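Local coordinates for protein DNA polymerase (Bacillus phage phi29, PDB 2PY5) that replicates the phage genome by protein-primed, strand-displacing DNA synthesis with high processivity and fidelity, and in its natural form also carries a proofreading 3'-5' exonuclease, at residues R289-L294 / L342-Y347. The protein carries 2 engineered substitutions. Numbering follows the deposited sequence.
Sequences RCEFEL and LYNVEY
Glu-291 and Tyr-343 form one hydrogen-bonded pair of an antiparallel ladder, Arg-289 and Glu-346 the next, and the one-residue slip between them is a beta bulge. The ladder joins strands 283-294 and 340-356 in a small surface sheet of the polymerization region. At the bulge Asn-344 has positive phi (53°), a conformation that asparagine tolerates well. The end of its side chain turns toward strand 283-294, where ND2 hydrogen-bonds Glu-291 OE1 at 2.9 Å, meeting it from above the carboxylate plane.

On the face of Phe-292 and Leu-342, apolar side chains touch. Leu-342 CG sits beside the backbone N (chi1 -56°), opposite the carbonyl carbon, and the CD2 branch reaches over to Phe-292 CB at 3.6 Å. The Phe-292 ring itself swings away to meet Tyr-340. Cys-290, small and apolar, fits beside Val-345, whose CG2 lies 4.0 Å from Cys-290 CB.

On the other face the Tyr-343 ring lies along the neighbouring strand. Its OH lies 3.6 Å from Glu-293 CB, while Glu-293 OE2 is hydrogen-bonded to Ser-318 OG. Arg-289 gives NH1 to Asp-325 in a salt bridge; its NE donates to a water at 3.0 Å, and that water donates to Glu-346 OE1 at 2.6 Å.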
loop_
_atom_site.group_PDB
_atom_site.type_symbol
_atom_site.label_atom_id
_atom_site.label_comp_id
_atom_site.label_asym_id
_atom_site.label_seq_id
_atom_site.Cartn_x
_atom_site.Cartn_y
_atom_site.Cartn_z
ATOM N N ARG F 289 15.435 -11.202 24.917
ATOM C CA ARG F 289 15.534 -12.565 24.427
ATOM C C ARG F 289 14.732 -13.408 25.390
ATOM O O ARG F 289 14.825 -13.214 26.595
ATOM C CB ARG F 289 16.980 -13.039 24.387
ATOM C CG ARG F 289 17.793 -12.438 23.245
ATOM C CD ARG F 289 19.250 -12.782 23.333
ATOM N NE ARG F 289 19.494 -14.196 23.041
ATOM C CZ ARG F 289 19.597 -14.713 21.814
ATOM N NH1 ARG F 289 19.487 -13.954 20.733
ATOM N NH2 ARG F 289 19.831 -15.997 21.669
ATOM N N CYS F 290 13.949 -14.339 24.865
ATOM C CA CYS F 290 13.141 -15.187 25.728
ATOM C C CYS F 290 12.610 -16.391 24.982
ATOM O O CYS F 290 12.742 -16.499 23.766
ATOM C CB CYS F 290 11.968 -14.401 26.325
ATOM S SG CYS F 290 10.743 -13.888 25.116
ATOM N N GLU F 291 12.043 -17.315 25.750
ATOM C CA GLU F 291 11.172 -18.344 25.231
ATOM C C GLU F 291 9.785 -18.046 25.765
ATOM O O GLU F 291 9.615 -17.269 26.718
ATOM C CB GLU F 291 11.674 -19.722 25.654
ATOM C CG GLU F 291 12.996 -20.077 24.986
ATOM C CD GLU F 291 13.578 -21.371 25.492
ATOM O OE1 GLU F 291 14.535 -21.326 26.295
ATOM O OE2 GLU F 291 13.080 -22.426 25.092
ATOM N N PHE F 292 8.782 -18.547 25.074
ATOM C CA PHE F 292 7.414 -18.207 25.430
ATOM C C PHE F 292 6.419 -19.318 25.144
ATOM O O PHE F 292 6.660 -20.195 24.314
ATOM C CB PHE F 292 6.970 -16.912 24.736
ATOM C CG PHE F 292 7.037 -16.962 23.234
ATOM C CD1 PHE F 292 6.013 -17.558 22.496
ATOM C CD2 PHE F 292 8.114 -16.394 22.554
ATOM C CE1 PHE F 292 6.061 -17.589 21.110
ATOM C CE2 PHE F 292 8.168 -16.429 21.151
ATOM C CZ PHE F 292 7.140 -17.019 20.439
ATOM N N GLU F 293 5.315 -19.287 25.881
ATOM C CA GLU F 293 4.203 -20.205 25.654
ATOM C C GLU F 293 2.905 -19.437 25.870
ATOM O O GLU F 293 2.719 -18.803 26.911
ATOM C CB GLU F 293 4.268 -21.415 26.592
ATOM C CG GLU F 293 3.900 -22.736 25.909
ATOM C CD GLU F 293 5.063 -23.374 25.150
ATOM O OE1 GLU F 293 6.255 -23.126 25.468
ATOM O OE2 GLU F 293 4.779 -24.152 24.228
ATOM N N LEU F 294 2.022 -19.473 24.875
ATOM C CA LEU F 294 0.756 -18.737 24.941
ATOM C C LEU F 294 -0.082 -19.211 26.116
ATOM O O LEU F 294 -0.196 -20.423 26.340
ATOM C CB LEU F 294 -0.015 -18.952 23.648
ATOM C CG LEU F 294 -1.339 -18.218 23.475
ATOM C CD1 LEU F 294 -1.090 -16.707 23.398
ATOM C CD2 LEU F 294 -2.041 -18.736 22.237
ATOM N N LEU F 342 6.432 -16.267 29.851
ATOM C CA LEU F 342 7.777 -16.088 29.336
ATOM C C LEU F 342 8.799 -16.858 30.191
ATOM O O LEU F 342 8.666 -16.925 31.422
ATOM C CB LEU F 342 8.114 -14.612 29.309
ATOM C CG LEU F 342 7.184 -13.676 28.526
ATOM C CD1 LEU F 342 7.745 -12.253 28.539
ATOM C CD2 LEU F 342 6.975 -14.146 27.106
ATOM N N TYR F 343 9.784 -17.466 29.524
ATOM C CA TYR F 343 10.827 -18.269 30.167
ATOM C C TYR F 343 12.181 -17.748 29.758
ATOM O O TYR F 343 12.343 -17.232 28.654
ATOM C CB TYR F 343 10.768 -19.747 29.739
ATOM C CG TYR F 343 9.419 -20.364 29.762
ATOM C CD1 TYR F 343 8.736 -20.530 30.959
ATOM C CD2 TYR F 343 8.821 -20.811 28.589
ATOM C CE1 TYR F 343 7.480 -21.110 30.993
ATOM C CE2 TYR F 343 7.568 -21.401 28.611
ATOM C CZ TYR F 343 6.899 -21.538 29.816
ATOM O OH TYR F 343 5.655 -22.122 29.845
ATOM N N ASN F 344 13.164 -17.877 30.645
ATOM C CA ASN F 344 14.547 -17.566 30.320
ATOM C C ASN F 344 14.697 -16.166 29.730
ATOM O O ASN F 344 15.369 -15.973 28.716
ATOM C CB ASN F 344 15.113 -18.639 29.377
ATOM C CG ASN F 344 15.056 -20.016 29.981
ATOM O OD1 ASN F 344 15.372 -20.183 31.151
ATOM N ND2 ASN F 344 14.621 -21.011 29.199
ATOM N N VAL F 345 14.081 -15.194 30.394
ATOM C CA VAL F 345 14.034 -13.819 29.889
ATOM C C VAL F 345 15.348 -13.113 30.166
ATOM O O VAL F 345 15.864 -13.139 31.287
ATOM C CB VAL F 345 12.881 -13.029 30.517
ATOM C CG1 VAL F 345 12.845 -11.603 30.005
ATOM C CG2 VAL F 345 11.546 -13.721 30.230
ATOM N N GLU F 346 15.906 -12.508 29.119
ATOM C CA GLU F 346 17.097 -11.701 29.237
ATOM C C GLU F 346 16.759 -10.336 28.670
ATOM O O GLU F 346 16.408 -10.224 27.508
ATOM C CB GLU F 346 18.272 -12.360 28.498
ATOM C CG GLU F 346 18.612 -13.749 29.042
ATOM C CD GLU F 346 19.889 -14.345 28.487
ATOM O OE1 GLU F 346 20.154 -14.187 27.281
ATOM O OE2 GLU F 346 20.616 -15.003 29.265
ATOM N N TYR F 347 16.790 -9.310 29.522
ATOM C CA TYR F 347 16.614 -7.930 29.072
ATOM C C TYR F 347 17.970 -7.391 28.658
ATOM O O TYR F 347 18.874 -7.249 29.479
ATOM C CB TYR F 347 16.013 -7.078 30.193
ATOM C CG TYR F 347 14.588 -7.428 30.512
ATOM C CD1 TYR F 347 14.272 -8.285 31.562
ATOM C CD2 TYR F 347 13.555 -6.893 29.770
ATOM C CE1 TYR F 347 12.943 -8.603 31.850
ATOM C CE2 TYR F 347 12.236 -7.194 30.045
ATOM C CZ TYR F 347 11.930 -8.049 31.082
ATOM O OH TYR F 347 10.589 -8.322 31.323
HETATM O O HOH W 1 19.126 -15.813 25.494
#